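Local coordinates for uncharacterized protein GSU0716 (Geobacter sulfurreducens PCA, PDB 3BIJ) that probably acts as a cysteine-type endopeptidase of the caspase-like C14 family, although its function has not been established, at residues A[9-13]-A[52-56]; A[42-46]-A[273-277]; A[130-134]-A[221-227]. All coordinates share one frame; numbering follows the deposited sequence.

Interaction 1 (A[9-13]-A[52-56]); sequences LGLNA and TKAAT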
loop_
_atom_site.group_PDB
_atom_site.type_symbol
_atom_site.label_atom_id
_atom_site.label_comp_id
_atom_site.label_asym_id
_atom_site.label_seq_id
_atom_site.Cartn_x
_atom_site.Cartn_y
_atom_site.Cartn_z
ATOM N N LEU A 9 31.819 12.163 -15.966
ATOM C CA LEU A 9 31.529 10.876 -16.568
ATOM C C LEU A 9 30.045 10.598 -16.491
ATOM O O LEU A 9 29.420 10.796 -15.450
ATOM C CB LEU A 9 32.268 9.765 -15.832
ATOM C CG LEU A 9 33.793 9.881 -15.711
ATOM C CD1 LEU A 9 34.327 8.718 -14.883
ATOM C CD2 LEU A 9 34.420 9.879 -17.096
ATOM N N GLY A 10 29.485 10.128 -17.597
ATOM C CA GLY A 10 28.071 9.809 -17.643
ATOM C C GLY A 10 27.844 8.625 -18.566
ATOM O O GLY A 10 28.224 8.659 -19.740
ATOM N N LEU A 11 27.238 7.564 -18.041
ATOM C CA LEU A 11 26.981 6.383 -18.853
ATOM C C LEU A 11 25.555 5.914 -18.730
ATOM O O LEU A 11 25.192 5.294 -17.735
ATOM C CB LEU A 11 27.891 5.234 -18.437
ATOM C CG LEU A 11 29.383 5.528 -18.471
ATOM C CD1 LEU A 11 29.845 5.988 -17.105
ATOM C CD2 LEU A 11 30.117 4.273 -18.892
ATOM N N ASN A 12 24.723 6.202 -19.718
ATOM C CA ASN A 12 23.364 5.713 -19.599
ATOM C C ASN A 12 23.179 4.466 -20.464
ATOM O O ASN A 12 22.090 4.174 -20.955
ATOM C CB ASN A 12 22.352 6.805 -19.930
ATOM C CG ASN A 12 22.742 7.595 -21.113
ATOM O OD1 ASN A 12 23.256 7.046 -22.086
ATOM N ND2 ASN A 12 22.501 8.898 -21.062
ATOM N N ALA A 13 24.284 3.740 -20.625
ATOM C CA ALA A 13 24.327 2.482 -21.355
ATOM C C ALA A 13 25.744 1.941 -21.265
ATOM O O ALA A 13 26.691 2.701 -21.046
ATOM C CB ALA A 13 23.933 2.675 -22.813
ATOM N N THR A 52 28.898 7.646 -22.058
ATOM C CA THR A 52 28.786 6.210 -22.296
ATOM C C THR A 52 29.931 5.584 -23.111
ATOM O O THR A 52 30.988 5.270 -22.558
ATOM C CB THR A 52 27.441 5.874 -22.955
ATOM O OG1 THR A 52 27.423 6.387 -24.282
ATOM C CG2 THR A 52 26.304 6.506 -22.178
ATOM N N LYS A 53 29.735 5.404 -24.416
ATOM C CA LYS A 53 30.764 4.793 -25.267
ATOM C C LYS A 53 32.149 5.352 -25.041
ATOM O O LYS A 53 33.139 4.643 -25.171
ATOM C CB LYS A 53 30.410 4.960 -26.739
ATOM C CG LYS A 53 29.346 4.010 -27.226
ATOM C CD LYS A 53 29.341 3.952 -28.740
ATOM C CE LYS A 53 28.456 2.815 -29.243
ATOM N NZ LYS A 53 28.567 2.672 -30.728
ATOM N N ALA A 54 32.204 6.633 -24.705
ATOM C CA ALA A 54 33.464 7.308 -24.468
ATOM C C ALA A 54 34.024 7.017 -23.072
ATOM O O ALA A 54 35.231 7.134 -22.851
ATOM C CB ALA A 54 33.280 8.818 -24.666
ATOM N N ALA A 55 33.162 6.645 -22.129
ATOM C CA ALA A 55 33.621 6.371 -20.765
ATOM C C ALA A 55 34.124 4.948 -20.595
ATOM O O ALA A 55 33.487 4.133 -19.934
ATOM C CB ALA A 55 32.497 6.650 -19.769
ATOM N N THR A 56 35.281 4.656 -21.176
ATOM C CA THR A 56 35.847 3.319 -21.080
ATOM C C THR A 56 36.910 3.225 -19.997
ATOM O O THR A 56 37.365 4.241 -19.483
ATOM C CB THR A 56 36.503 2.912 -22.387
ATOM O OG1 THR A 56 37.716 3.656 -22.553
ATOM C CG2 THR A 56 35.576 3.196 -23.549
#

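Interaction 2 (A[42-46]-A[273-277]); sequences ERGFA and RPFTV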
loop_
_atom_site.group_PDB
_atom_site.type_symbol
_atom_site.label_atom_id
_atom_site.label_comp_id
_atom_site.label_asym_id
_atom_site.label_seq_id
_atom_site.Cartn_x
_atom_site.Cartn_y
_atom_site.Cartn_z
ATOM N N GLU A 42 32.035 26.839 -15.772
ATOM C CA GLU A 42 31.706 28.172 -15.291
ATOM C C GLU A 42 32.522 28.551 -14.059
ATOM O O GLU A 42 32.623 29.723 -13.720
ATOM C CB GLU A 42 30.209 28.261 -14.977
ATOM C CG GLU A 42 29.733 29.644 -14.535
ATOM C CD GLU A 42 30.028 29.940 -13.062
ATOM O OE1 GLU A 42 29.914 31.122 -12.650
ATOM O OE2 GLU A 42 30.366 28.992 -12.315
ATOM N N ARG A 43 33.105 27.560 -13.395
ATOM C CA ARG A 43 33.910 27.797 -12.205
ATOM C C ARG A 43 35.399 27.940 -12.523
ATOM O O ARG A 43 36.211 28.176 -11.627
ATOM C CB ARG A 43 33.716 26.648 -11.211
ATOM C CG ARG A 43 32.363 26.606 -10.519
ATOM C CD ARG A 43 32.262 27.650 -9.417
ATOM N NE ARG A 43 32.022 28.989 -9.944
ATOM C CZ ARG A 43 32.084 30.099 -9.212
ATOM N NH1 ARG A 43 32.384 30.019 -7.924
ATOM N NH2 ARG A 43 31.840 31.286 -9.763
ATOM N N GLY A 44 35.765 27.784 -13.791
ATOM C CA GLY A 44 37.165 27.911 -14.165
ATOM C C GLY A 44 37.906 26.596 -14.248
ATOM O O GLY A 44 39.120 26.543 -14.063
ATOM N N PHE A 45 37.164 25.532 -14.540
ATOM C CA PHE A 45 37.715 24.189 -14.657
ATOM C C PHE A 45 38.016 23.824 -16.110
ATOM O O PHE A 45 37.301 24.234 -17.020
ATOM C CB PHE A 45 36.710 23.177 -14.090
ATOM C CG PHE A 45 36.912 22.854 -12.634
ATOM C CD1 PHE A 45 37.955 22.019 -12.235
ATOM C CD2 PHE A 45 36.058 23.387 -11.656
ATOM C CE1 PHE A 45 38.154 21.719 -10.891
ATOM C CE2 PHE A 45 36.246 23.095 -10.308
ATOM C CZ PHE A 45 37.300 22.257 -9.920
ATOM N N ALA A 46 39.090 23.077 -16.330
ATOM C CA ALA A 46 39.404 22.603 -17.669
ATOM C C ALA A 46 38.649 21.275 -17.688
ATOM O O ALA A 46 39.181 20.251 -17.255
ATOM C CB ALA A 46 40.905 22.361 -17.817
ATOM N N ARG A 273 33.812 27.348 -0.986
ATOM C CA ARG A 273 32.519 27.283 -1.651
ATOM C C ARG A 273 32.532 26.008 -2.503
ATOM O O ARG A 273 33.522 25.706 -3.166
ATOM C CB ARG A 273 32.307 28.528 -2.517
ATOM C CG ARG A 273 30.825 28.841 -2.720
ATOM C CD ARG A 273 30.460 30.249 -3.205
ATOM N NE ARG A 273 30.331 30.268 -4.619
ATOM C CZ ARG A 273 29.362 30.498 -5.493
ATOM N NH1 ARG A 273 28.091 30.819 -5.275
ATOM N NH2 ARG A 273 29.798 30.365 -6.719
ATOM N N PRO A 274 31.427 25.252 -2.504
ATOM C CA PRO A 274 31.310 24.002 -3.262
ATOM C C PRO A 274 32.100 23.777 -4.559
ATOM O O PRO A 274 32.440 22.636 -4.854
ATOM C CB PRO A 274 29.795 23.840 -3.455
ATOM C CG PRO A 274 29.243 25.216 -3.232
ATOM C CD PRO A 274 30.093 25.719 -2.097
ATOM N N PHE A 275 32.408 24.797 -5.349
ATOM C CA PHE A 275 33.175 24.487 -6.560
ATOM C C PHE A 275 34.338 25.404 -6.792
ATOM O O PHE A 275 34.742 25.644 -7.925
ATOM C CB PHE A 275 32.268 24.488 -7.778
ATOM C CG PHE A 275 31.271 23.372 -7.776
ATOM C CD1 PHE A 275 31.656 22.074 -8.093
ATOM C CD2 PHE A 275 29.948 23.612 -7.441
ATOM C CE1 PHE A 275 30.733 21.031 -8.077
ATOM C CE2 PHE A 275 29.017 22.580 -7.420
ATOM C CZ PHE A 275 29.410 21.289 -7.738
ATOM N N THR A 276 34.899 25.866 -5.690
ATOM C CA THR A 276 36.001 26.788 -5.725
ATOM C C THR A 276 37.332 26.307 -6.298
ATOM O O THR A 276 37.847 25.238 -5.966
ATOM C CB THR A 276 36.240 27.357 -4.327
ATOM O OG1 THR A 276 35.014 27.899 -3.825
ATOM C CG2 THR A 276 37.278 28.442 -4.376
ATOM N N VAL A 277 37.870 27.141 -7.180
ATOM C CA VAL A 277 39.156 26.910 -7.799
ATOM C C VAL A 277 40.053 27.974 -7.188
ATOM O O VAL A 277 41.167 27.685 -6.773
ATOM C CB VAL A 277 39.092 27.110 -9.333
ATOM C CG1 VAL A 277 40.490 26.972 -9.938
ATOM C CG2 VAL A 277 38.141 26.087 -9.955
#

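Interaction 3 (A[130-134]-A[221-227]); sequences VFSDS and GAFTGQL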
loop_
_atom_site.group_PDB
_atom_site.type_symbol
_atom_site.label_atom_id
_atom_site.label_comp_id
_atom_site.label_asym_id
_atom_site.label_seq_id
_atom_site.Cartn_x
_atom_site.Cartn_y
_atom_site.Cartn_z
ATOM N N VAL A 130 35.091 14.634 -5.445
ATOM C CA VAL A 130 34.424 13.561 -6.197
ATOM C C VAL A 130 32.905 13.479 -5.973
ATOM O O VAL A 130 32.443 13.410 -4.835
ATOM C CB VAL A 130 35.014 12.163 -5.829
ATOM C CG1 VAL A 130 34.358 11.095 -6.672
ATOM C CG2 VAL A 130 36.519 12.140 -6.018
ATOM N N PHE A 131 32.137 13.494 -7.060
ATOM C CA PHE A 131 30.687 13.358 -6.976
ATOM C C PHE A 131 30.335 12.033 -7.638
ATOM O O PHE A 131 30.661 11.811 -8.809
ATOM C CB PHE A 131 29.950 14.480 -7.714
ATOM C CG PHE A 131 30.005 15.800 -7.013
ATOM C CD1 PHE A 131 31.018 16.714 -7.293
ATOM C CD2 PHE A 131 29.063 16.116 -6.037
ATOM C CE1 PHE A 131 31.093 17.926 -6.605
ATOM C CE2 PHE A 131 29.128 17.320 -5.343
ATOM C CZ PHE A 131 30.148 18.231 -5.626
ATOM N N SER A 132 29.687 11.145 -6.894
ATOM C CA SER A 132 29.297 9.859 -7.450
ATOM C C SER A 132 27.797 9.659 -7.275
ATOM O O SER A 132 27.355 9.255 -6.204
ATOM C CB SER A 132 30.062 8.733 -6.749
ATOM O OG SER A 132 29.695 7.453 -7.251
ATOM N N ASP A 133 27.016 9.954 -8.316
ATOM C CA ASP A 133 25.562 9.787 -8.258
ATOM C C ASP A 133 25.292 8.375 -8.728
ATOM O O ASP A 133 24.761 8.148 -9.817
ATOM C CB ASP A 133 24.842 10.784 -9.175
ATOM C CG ASP A 133 23.338 10.800 -8.951
ATOM O OD1 ASP A 133 22.834 9.884 -8.265
ATOM O OD2 ASP A 133 22.661 11.723 -9.465
ATOM N N SER A 134 25.683 7.427 -7.889
ATOM C CA SER A 134 25.537 6.014 -8.195
ATOM C C SER A 134 25.317 5.247 -6.885
ATOM O O SER A 134 25.291 5.843 -5.808
ATOM C CB SER A 134 26.811 5.529 -8.892
ATOM O OG SER A 134 26.702 4.191 -9.309
ATOM N N GLY A 221 19.912 12.401 -12.193
ATOM C CA GLY A 221 19.780 11.616 -10.983
ATOM C C GLY A 221 19.037 12.362 -9.895
ATOM O O GLY A 221 18.972 13.587 -9.899
ATOM N N ALA A 222 18.459 11.630 -8.959
ATOM C CA ALA A 222 17.746 12.276 -7.878
ATOM C C ALA A 222 18.727 13.197 -7.156
ATOM O O ALA A 222 18.427 14.361 -6.897
ATOM C CB ALA A 222 17.188 11.224 -6.911
ATOM N N PHE A 223 19.904 12.670 -6.837
ATOM C CA PHE A 223 20.922 13.452 -6.143
ATOM C C PHE A 223 21.367 14.670 -6.973
ATOM O O PHE A 223 21.296 15.815 -6.519
ATOM C CB PHE A 223 22.138 12.569 -5.812
ATOM C CG PHE A 223 23.364 13.348 -5.411
ATOM C CD1 PHE A 223 23.303 14.323 -4.413
ATOM C CD2 PHE A 223 24.580 13.113 -6.038
ATOM C CE1 PHE A 223 24.442 15.054 -4.050
ATOM C CE2 PHE A 223 25.719 13.832 -5.688
ATOM C CZ PHE A 223 25.651 14.805 -4.692
ATOM N N THR A 224 21.817 14.416 -8.194
ATOM C CA THR A 224 22.279 15.492 -9.058
ATOM C C THR A 224 21.213 16.579 -9.244
ATOM O O THR A 224 21.510 17.781 -9.224
ATOM C CB THR A 224 22.707 14.949 -10.447
ATOM O OG1 THR A 224 23.714 13.942 -10.276
ATOM C CG2 THR A 224 23.258 16.069 -11.306
ATOM N N GLY A 225 19.971 16.155 -9.421
ATOM C CA GLY A 225 18.891 17.109 -9.595
ATOM C C GLY A 225 18.795 18.067 -8.423
ATOM O O GLY A 225 18.622 19.268 -8.614
ATOM N N GLN A 226 18.900 17.548 -7.203
ATOM C CA GLN A 226 18.826 18.411 -6.041
ATOM C C GLN A 226 20.110 19.201 -5.851
ATOM O O GLN A 226 20.098 20.297 -5.277
ATOM C CB GLN A 226 18.511 17.607 -4.790
ATOM C CG GLN A 226 17.131 17.017 -4.847
ATOM C CD GLN A 226 16.066 18.066 -5.072
ATOM O OE1 GLN A 226 15.123 17.855 -5.831
ATOM N NE2 GLN A 226 16.201 19.203 -4.405
ATOM N N LEU A 227 21.226 18.651 -6.321
ATOM C CA LEU A 227 22.486 19.374 -6.215
ATOM C C LEU A 227 22.304 20.641 -7.063
ATOM O O LEU A 227 22.567 21.746 -6.599
ATOM C CB LEU A 227 23.654 18.509 -6.731
ATOM C CG LEU A 227 25.095 19.052 -6.738
ATOM C CD1 LEU A 227 26.125 17.908 -6.891
ATOM C CD2 LEU A 227 25.236 20.039 -7.875
HETATM O O HOH W 1 20.330 9.893 -7.537
#

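Interaction 1 (A[9-13]-A[52-56])
At the C-terminal end of two parallel strands of the caspase-fold sheet, G10 and T52 join the close of strand 4-10 to the turn that follows strand 46-51. T52 N donates to G10 O over 2.6 Å, in the carbonyl plane and fairly straight. Because G10 is also bonded through its backbone to L50, this bond carries the parallel pattern one step beyond strand 46-51. The T52 methyl reaches the backbone of L11 and N12. Its OG1 sits between the backbone N and the carbonyl carbon (chi1 69°), which leaves the methyl CG2 anti to that carbon. CG2 lies 3.4 Å from L11 CA; its approach to N12 N is tight, and the detail there is doubtful. L11 supplies the apolar half: CD2 comes within 3.5 Å of A55 CB, and CG within 3.6 Å of the same A55 CB, so the small alanine methyl sits against the fork of the leucine, touching CG and both of its methyls. The turn that brings A55 there is held by A55 N bonding T52 O at 2.6 Å. A55 is itself the centre of an inverse gamma turn, directly before T56, whose OG1 caps K59 N at the start of helix 57-70. On the other edge of strand 4-10, L9 and L11 bond through their backbones to S82 of strand 76-89 and pack on its Y81, while T52 touches E30 of helix 29-42 and A55 rests on L50.

Interaction 2 (A[42-46]-A[273-277])
The backbones of R43 and F275 come no nearer than 6.6 Å between CA atoms and share no hydrogen bond, segment 42-46 leaving helix 29-42 through a Schellman motif at G44 (phi 96°). Here the segment after helix 267-271, at the C-terminal end of the caspase domain, packs on the turn between helix 29-42 and strand 46-51. Glycine suits position 44: a CB there would press on the carbonyl O of R43. The same carbonyl is met by V277, whose CG2 lies 3.3 Å from R43 O and also sits over one face of the F45 ring, offset toward its rim, a CH-pi contact. At the edge of the same ring, F275 O approaches near the ring plane. R43 runs its CG and CD past F275 CB and O, CG at 3.5 Å from F275 CB. Bends at chi2 (-77°) and chi3 (78°) then fold the guanidinium back, and NE forms a salt bridge with the syn side of E42 OE2 at 2.9 Å. R273 NH2 lies over a face of that guanidinium, but so close for two donors that the detail is doubtful; R273 NH1 is bonded to the carbonyls of Y236 and G234. T276 N and T276 OG1 both reach R273 O from one face of its plane, OG1 at 2.7 Å.

Interaction 3 (A[130-134]-A[221-227])
D133, at the end of a central strand of the caspase fold, turns its carboxylate onto the first turn of helix 222-231, where F223 and T224 present backbone N-H groups. OD2 accepts twice from one residue: T224 OG1 donates at 2.6 Å on its anti side, near the carboxylate plane, and T224 N donates to OD2 at 3.1 Å from well above that plane. With chi1 at -56° the threonine hydroxyl stands beside its own backbone N, which is why both donors converge on one oxygen. OD1 accepts a hydrogen bond from a water 2.6 Å away, and this water accepts from F223 N, so the aspartate satisfies one amide of the first turn, T224 N, directly and a second, F223 N, through the water. A side chain at G221, the N-cap position, would collide with OD2; glycine leaves room, and its N bonds D32. In metacaspases, relatives in this clan, two acids line the pocket for a basic substrate residue; the position of D133, with the D32 carboxylate close by, is consistent with such a pocket here. The main-chain O of D133 accepts from R165. Toward L227 on the helix and F131 on the strand, apolar groups take over; the axes of 130-133 and 222-227 approach to 8.6 Å. The F223 ring meets the F131 ring at its edge, CZ lying 3.9 Å from F131 CD2, and L227 CD1 touches F131 CE2 at 3.4 Å.

How the interactions relate
Strand 76-89 lies between strands 4-10 and 127-133, so interactions 1 and 3 reach the same sheet, with centres about 16 Å apart and nearest atoms about 7 Å apart. Both lie at C-terminal strand ends, the side where C14 peptidases carry their catalytic histidine and cysteine, and interaction 3 probably borders that site. Interaction 2 lies at the other end, where strand 46-51 begins, with its centre about 23 Å from that of interaction 1 and about 17 Å from that of interaction 3. Interactions 2 and 3 nevertheless touch: F275 CE1 packs 3.5 Å from F131 CE1, joining the C-terminal segment to the buried layer between sheet and helix 222-231.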